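Local coordinates for cell death abnormality protein 2 (Caenorhabditis elegans, PDB 3QWX), which acts as a CRK-family SH2/SH3 signalling adaptor required for cell-corpse engulfment and for cell migration, working in a ternary complex with CED-5 and CED-12, at residues F38-S43 with Y49-R54; Y65-G70 with P90-L95. One frame throughout, in Å; residues are numbered along the deposited sequence.

Contact 1: F38-S43 with Y49-R54. With SO4 (sulfate ion), chain B.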
loop_
_atom_site.group_PDB
_atom_site.type_symbol
_atom_site.label_atom_id
_atom_site.label_comp_id
_atom_site.label_asym_id
_atom_site.label_seq_id
_atom_site.Cartn_x
_atom_site.Cartn_y
_atom_site.Cartn_z
ATOM N N PHE A 38 4.446 4.076 6.899
ATOM C CA PHE A 38 3.682 2.835 7.002
ATOM C C PHE A 38 3.206 2.329 5.641
ATOM O O PHE A 38 3.172 3.071 4.650
ATOM C CB PHE A 38 2.458 3.048 7.910
ATOM C CG PHE A 38 1.407 3.924 7.296
ATOM C CD1 PHE A 38 1.507 5.305 7.366
ATOM C CD2 PHE A 38 0.341 3.369 6.617
ATOM C CE1 PHE A 38 0.553 6.121 6.786
ATOM C CE2 PHE A 38 -0.626 4.183 6.024
ATOM C CZ PHE A 38 -0.511 5.562 6.107
ATOM N N LEU A 39 2.831 1.058 5.598
ATOM C CA LEU A 39 2.144 0.527 4.439
ATOM C C LEU A 39 1.168 -0.544 4.872
ATOM O O LEU A 39 1.240 -1.057 5.996
ATOM C CB LEU A 39 3.137 -0.028 3.418
ATOM C CG LEU A 39 4.124 -1.113 3.865
ATOM C CD1 LEU A 39 3.464 -2.491 3.918
ATOM C CD2 LEU A 39 5.302 -1.129 2.894
ATOM N N MET A 40 0.253 -0.880 3.973
ATOM C CA MET A 40 -0.613 -2.022 4.172
ATOM C C MET A 40 -0.270 -3.107 3.168
ATOM O O MET A 40 0.293 -2.834 2.115
ATOM C CB MET A 40 -2.082 -1.624 4.052
ATOM C CG MET A 40 -2.624 -1.002 5.343
ATOM S SD MET A 40 -4.337 -0.553 5.120
ATOM C CE MET A 40 -5.114 -2.159 4.959
ATOM N N ARG A 41 -0.598 -4.338 3.526
ATOM C CA ARG A 41 -0.262 -5.502 2.716
ATOM C C ARG A 41 -1.159 -6.643 3.155
ATOM O O ARG A 41 -1.941 -6.495 4.095
ATOM C CB ARG A 41 1.200 -5.902 2.921
ATOM C CG ARG A 41 1.530 -6.240 4.356
ATOM C CD ARG A 41 2.994 -6.589 4.568
ATOM N NE ARG A 41 3.250 -6.765 5.999
ATOM C CZ ARG A 41 2.938 -7.863 6.682
ATOM N NH1 ARG A 41 2.373 -8.882 6.060
ATOM N NH2 ARG A 41 3.181 -7.942 7.985
ATOM N N ASP A 42 -1.030 -7.789 2.500
ATOM C CA ASP A 42 -1.757 -8.973 2.943
ATOM C C ASP A 42 -1.122 -9.628 4.169
ATOM O O ASP A 42 0.100 -9.697 4.294
ATOM C CB ASP A 42 -1.891 -9.969 1.788
ATOM C CG ASP A 42 -2.663 -9.385 0.630
ATOM O OD1 ASP A 42 -3.752 -8.838 0.882
ATOM O OD2 ASP A 42 -2.178 -9.438 -0.516
ATOM N N SER A 43 -1.962 -10.099 5.082
ATOM C CA SER A 43 -1.491 -10.917 6.189
ATOM C C SER A 43 -1.225 -12.362 5.743
ATOM O O SER A 43 -1.707 -12.797 4.703
ATOM C CB SER A 43 -2.529 -10.908 7.316
ATOM O OG SER A 43 -2.176 -11.796 8.350
ATOM N N TYR A 49 -5.636 -8.127 6.659
ATOM C CA TYR A 49 -4.601 -7.213 6.212
ATOM C C TYR A 49 -3.601 -7.037 7.329
ATOM O O TYR A 49 -3.892 -7.298 8.488
ATOM C CB TYR A 49 -5.177 -5.849 5.819
ATOM C CG TYR A 49 -6.025 -5.863 4.571
ATOM C CD1 TYR A 49 -5.481 -6.220 3.339
ATOM C CD2 TYR A 49 -7.362 -5.491 4.612
ATOM C CE1 TYR A 49 -6.251 -6.223 2.195
ATOM C CE2 TYR A 49 -8.139 -5.493 3.472
ATOM C CZ TYR A 49 -7.583 -5.863 2.265
ATOM O OH TYR A 49 -8.359 -5.855 1.128
ATOM N N SER A 50 -2.413 -6.587 6.964
ATOM C CA SER A 50 -1.393 -6.244 7.928
ATOM C C SER A 50 -0.985 -4.812 7.683
ATOM O O SER A 50 -0.817 -4.398 6.542
ATOM C CB SER A 50 -0.168 -7.148 7.772
ATOM O OG SER A 50 -0.363 -8.381 8.427
ATOM N N LEU A 51 -0.839 -4.069 8.771
ATOM C CA LEU A 51 -0.305 -2.727 8.753
ATOM C C LEU A 51 1.119 -2.822 9.285
ATOM O O LEU A 51 1.326 -3.284 10.405
ATOM C CB LEU A 51 -1.152 -1.830 9.668
ATOM C CG LEU A 51 -0.735 -0.380 9.890
ATOM C CD1 LEU A 51 -0.846 0.449 8.608
ATOM C CD2 LEU A 51 -1.583 0.227 10.991
ATOM N N THR A 52 2.087 -2.383 8.488
ATOM C CA THR A 52 3.504 -2.372 8.884
ATOM C C THR A 52 4.015 -0.926 8.999
ATOM O O THR A 52 3.838 -0.128 8.076
ATOM C CB THR A 52 4.397 -3.183 7.876
ATOM O OG1 THR A 52 3.885 -4.514 7.744
ATOM C CG2 THR A 52 5.846 -3.262 8.359
ATOM N N VAL A 53 4.638 -0.604 10.136
ATOM C CA VAL A 53 4.996 0.771 10.495
ATOM C C VAL A 53 6.420 0.880 11.068
ATOM O O VAL A 53 6.834 0.064 11.884
ATOM C CB VAL A 53 4.014 1.361 11.555
ATOM C CG1 VAL A 53 4.108 2.881 11.604
ATOM C CG2 VAL A 53 2.589 0.946 11.271
ATOM N N ARG A 54 7.160 1.894 10.634
ATOM C CA ARG A 54 8.433 2.250 11.264
ATOM C C ARG A 54 8.097 3.129 12.467
ATOM O O ARG A 54 7.587 4.243 12.303
ATOM C CB ARG A 54 9.302 3.030 10.276
ATOM C CG ARG A 54 10.608 3.579 10.843
ATOM C CD ARG A 54 11.556 2.489 11.312
ATOM N NE ARG A 54 12.887 3.041 11.573
ATOM C CZ ARG A 54 13.838 3.164 10.643
ATOM N NH1 ARG A 54 13.604 2.757 9.401
ATOM N NH2 ARG A 54 15.027 3.679 10.953
HETATM S S SO4 B . 1.759 -11.592 8.843
HETATM O O1 SO4 B . 1.758 -11.407 7.394
HETATM O O2 SO4 B . 2.526 -12.790 9.166
HETATM O O3 SO4 B . 2.364 -10.452 9.528
HETATM O O4 SO4 B . 0.383 -11.719 9.300
#
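Strand F38-D42 pairs with strand Y49-R54 as an antiparallel hairpin, L39 opposite T52 and R41 opposite S50 forming hydrogen-bonded pairs, with short-segment axes 4.6 Å apart at closest approach. On the face carrying L39, R41, S50 and T52, the side chain of R41 dominates. Its CG lies between the backbone N and the carbonyl carbon (chi1 59°), and from there the chain runs extended to NE, which brings the guanidinium over the neighbouring strand. S50 CB sits under the middle of the guanidinium face, 3.4 Å from R41 CZ. At the guanidinium edge, R41 NE donates to T52 OG1 (2.9 Å), close to the plane of the group. The two terminal nitrogens grip a sulfate through nearly straight bonds: R41 NH1 reaches O1 at 2.9 Å and R41 NH2 reaches O3 at 3.1 Å. S43 OG adds a donor to sulfate O4 (2.7 Å), and R21 and the backbone N of S44 also donate to it. F38, M40, L51 and V53 form the apolar face. There F38 CD2 meets L51 CD1 at 3.7 Å, while M40, bent at its last torsion, reaches along to lay CE 3.8 Å from Y49 CB, at the end of the hairpin where side chains diverge. R41 is the arginine of the FLVR-type motif (here F-L-M-R) that in SH2 domains binds phosphotyrosine, and the sulfate probably occupies the phosphate position. Tying NE to T52 and packing S50 against one face restricts the rotation of the guanidinium, leaving two parallel N-H groups aimed at a doubly charged anion.

Contact 2: Y65-G70 with P90-L95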
loop_
_atom_site.group_PDB
_atom_site.type_symbol
_atom_site.label_atom_id
_atom_site.label_comp_id
_atom_site.label_asym_id
_atom_site.label_seq_id
_atom_site.Cartn_x
_atom_site.Cartn_y
_atom_site.Cartn_z
ATOM N N TYR A 65 0.863 -5.062 12.461
ATOM C CA TYR A 65 -0.441 -5.185 13.108
ATOM C C TYR A 65 -1.440 -5.914 12.241
ATOM O O TYR A 65 -1.647 -5.564 11.083
ATOM C CB TYR A 65 -1.003 -3.805 13.451
ATOM C CG TYR A 65 -0.066 -3.051 14.335
ATOM C CD1 TYR A 65 -0.140 -3.176 15.718
ATOM C CD2 TYR A 65 0.924 -2.252 13.792
ATOM C CE1 TYR A 65 0.733 -2.510 16.533
ATOM C CE2 TYR A 65 1.802 -1.584 14.589
ATOM C CZ TYR A 65 1.703 -1.712 15.964
ATOM O OH TYR A 65 2.588 -1.046 16.764
ATOM N N LEU A 66 -2.071 -6.924 12.818
ATOM C CA LEU A 66 -3.095 -7.664 12.113
ATOM C C LEU A 66 -4.383 -6.843 12.164
ATOM O O LEU A 66 -4.845 -6.463 13.238
ATOM C CB LEU A 66 -3.307 -9.017 12.786
ATOM C CG LEU A 66 -3.917 -10.168 11.991
ATOM C CD1 LEU A 66 -4.660 -11.118 12.933
ATOM C CD2 LEU A 66 -4.834 -9.669 10.906
ATOM N N ILE A 67 -4.948 -6.559 10.998
ATOM C CA ILE A 67 -6.226 -5.867 10.926
ATOM C C ILE A 67 -7.272 -6.943 10.647
ATOM O O ILE A 67 -7.374 -7.464 9.531
ATOM C CB ILE A 67 -6.227 -4.784 9.825
ATOM C CG1 ILE A 67 -5.181 -3.701 10.130
ATOM C CG2 ILE A 67 -7.642 -4.186 9.625
ATOM C CD1 ILE A 67 -5.117 -2.609 9.091
ATOM N N GLU A 68 -8.025 -7.297 11.681
ATOM C CA GLU A 68 -8.979 -8.395 11.579
ATOM C C GLU A 68 -10.356 -7.904 11.181
ATOM O O GLU A 68 -10.824 -6.869 11.652
ATOM C CB GLU A 68 -9.069 -9.144 12.901
ATOM C CG GLU A 68 -7.722 -9.504 13.466
ATOM C CD GLU A 68 -7.830 -10.230 14.778
ATOM O OE1 GLU A 68 -8.384 -11.347 14.787
ATOM O OE2 GLU A 68 -7.352 -9.686 15.793
ATOM N N ARG A 69 -10.997 -8.650 10.296
ATOM C CA ARG A 69 -12.355 -8.333 9.889
ATOM C C ARG A 69 -13.337 -9.042 10.809
ATOM O O ARG A 69 -13.180 -10.240 11.123
ATOM C CB ARG A 69 -12.597 -8.752 8.441
ATOM C CG ARG A 69 -14.029 -8.515 8.002
ATOM C CD ARG A 69 -14.154 -8.459 6.508
ATOM N NE ARG A 69 -13.684 -9.687 5.881
ATOM C CZ ARG A 69 -14.039 -10.066 4.659
ATOM N NH1 ARG A 69 -14.884 -9.315 3.956
ATOM N NH2 ARG A 69 -13.559 -11.194 4.148
ATOM N N GLY A 70 -14.354 -8.303 11.235
ATOM C CA GLY A 70 -15.302 -8.823 12.194
ATOM C C GLY A 70 -16.482 -9.469 11.501
ATOM O O GLY A 70 -16.426 -9.788 10.317
ATOM N N PRO A 90 -15.279 1.125 12.494
ATOM C CA PRO A 90 -16.342 0.834 11.525
ATOM C C PRO A 90 -15.776 0.355 10.195
ATOM O O PRO A 90 -16.378 -0.492 9.533
ATOM C CB PRO A 90 -17.031 2.189 11.348
ATOM C CG PRO A 90 -16.779 2.904 12.627
ATOM C CD PRO A 90 -15.387 2.489 13.037
ATOM N N ASP A 91 -14.618 0.896 9.825
ATOM C CA ASP A 91 -13.963 0.551 8.567
ATOM C C ASP A 91 -12.451 0.819 8.648
ATOM O O ASP A 91 -11.946 1.310 9.663
ATOM C CB ASP A 91 -14.617 1.297 7.382
ATOM C CG ASP A 91 -14.697 2.836 7.589
ATOM O OD1 ASP A 91 -13.821 3.437 8.252
ATOM O OD2 ASP A 91 -15.641 3.459 7.058
ATOM N N ILE A 92 -11.735 0.474 7.583
ATOM C CA ILE A 92 -10.297 0.686 7.525
ATOM C C ILE A 92 -9.914 2.181 7.484
ATOM O O ILE A 92 -8.924 2.583 8.086
ATOM C CB ILE A 92 -9.649 -0.117 6.345
ATOM C CG1 ILE A 92 -9.724 -1.627 6.622
ATOM C CG2 ILE A 92 -8.205 0.313 6.122
ATOM C CD1 ILE A 92 -9.392 -2.517 5.417
ATOM N N PRO A 93 -10.688 3.016 6.769
ATOM C CA PRO A 93 -10.281 4.426 6.835
ATOM C C PRO A 93 -10.411 5.007 8.245
ATOM O O PRO A 93 -9.557 5.799 8.672
ATOM C CB PRO A 93 -11.231 5.108 5.841
ATOM C CG PRO A 93 -11.547 3.985 4.828
ATOM C CD PRO A 93 -11.700 2.778 5.722
ATOM N N ALA A 94 -11.457 4.606 8.962
ATOM C CA ALA A 94 -11.655 5.057 10.329
ATOM C C ALA A 94 -10.484 4.613 11.204
ATOM O O ALA A 94 -9.982 5.385 12.019
ATOM C CB ALA A 94 -12.976 4.535 10.882
ATOM N N LEU A 95 -10.040 3.369 11.015
ATOM C CA LEU A 95 -8.897 2.828 11.744
ATOM C C LEU A 95 -7.643 3.639 11.456
ATOM O O LEU A 95 -6.921 4.009 12.369
ATOM C CB LEU A 95 -8.666 1.354 11.370
ATOM C CG LEU A 95 -7.493 0.563 11.978
ATOM C CD1 LEU A 95 -7.755 -0.935 11.931
ATOM C CD2 LEU A 95 -6.161 0.903 11.305
#
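I67 meets L95 through methyl groups, I67 CG2 lying 4.0 Å from L95 CD1, and this apolar touch is the nearest approach between strand Y65-R69 and the start of helix I92-L95. The same L95 methyl also comes within 4.2 Å of I67 CG1, so it rests against both branches of the isoleucine, the two side chains meeting at a slant. A looser touch joins I67 CG2 to I92 CG1 at 4.5 Å. No hydrogen bond links the segments, and their nearest CA atoms, those of I67 and I92, remain 8.4 Å apart: side chains alone bridge the gap. Direction and torsion both serve this reach. The CB of I67 points toward the helix, and L95 has CG trans to its backbone N (chi1 178°), which carries the isobutyl group out to the strand. I92 begins less directly aimed, but its side chain comes nearer beyond CB, touching through CG1. Behind this first shell, the helix is started by D91, the N-cap residue. D91 OD1 accepts from A94 N at 2.7 Å, and the backbone of D91 receives L95 N on its O at 3.1 Å. Such a cap satisfies an amide of the first turn and marks the start of the helix, consistent with setting the positions from which I92 and L95 project. Farther out, I67 also packs on V82 and L51, L95 on V82 and I84, and I92 on Y49. Helix 92-98 thus lies on the central SH2 sheet, against strands 49-54, 62-69 and 82-84.

Followed from the N terminus, the chain first makes contact 1, a hairpin that closes a loop of five residues, 44 to 48. Contact 2 opens afterwards and closes a longer loop, one that carries strands 82-84 and 87-89 before helix 92-98. The two therefore stand in series, neither nesting nor crossing, with centres about 12 Å apart. Strand 49-54 joins them: it pairs with strand 62-69 through probable backbone hydrogen bonds, L51 O to Y65 N and Y49 O to I67 N, both 2.8 Å. Together they tie the anion-binding hairpin, the next sheet strand and the second helix into one SH2 domain, away from the C-terminal SH3 domain.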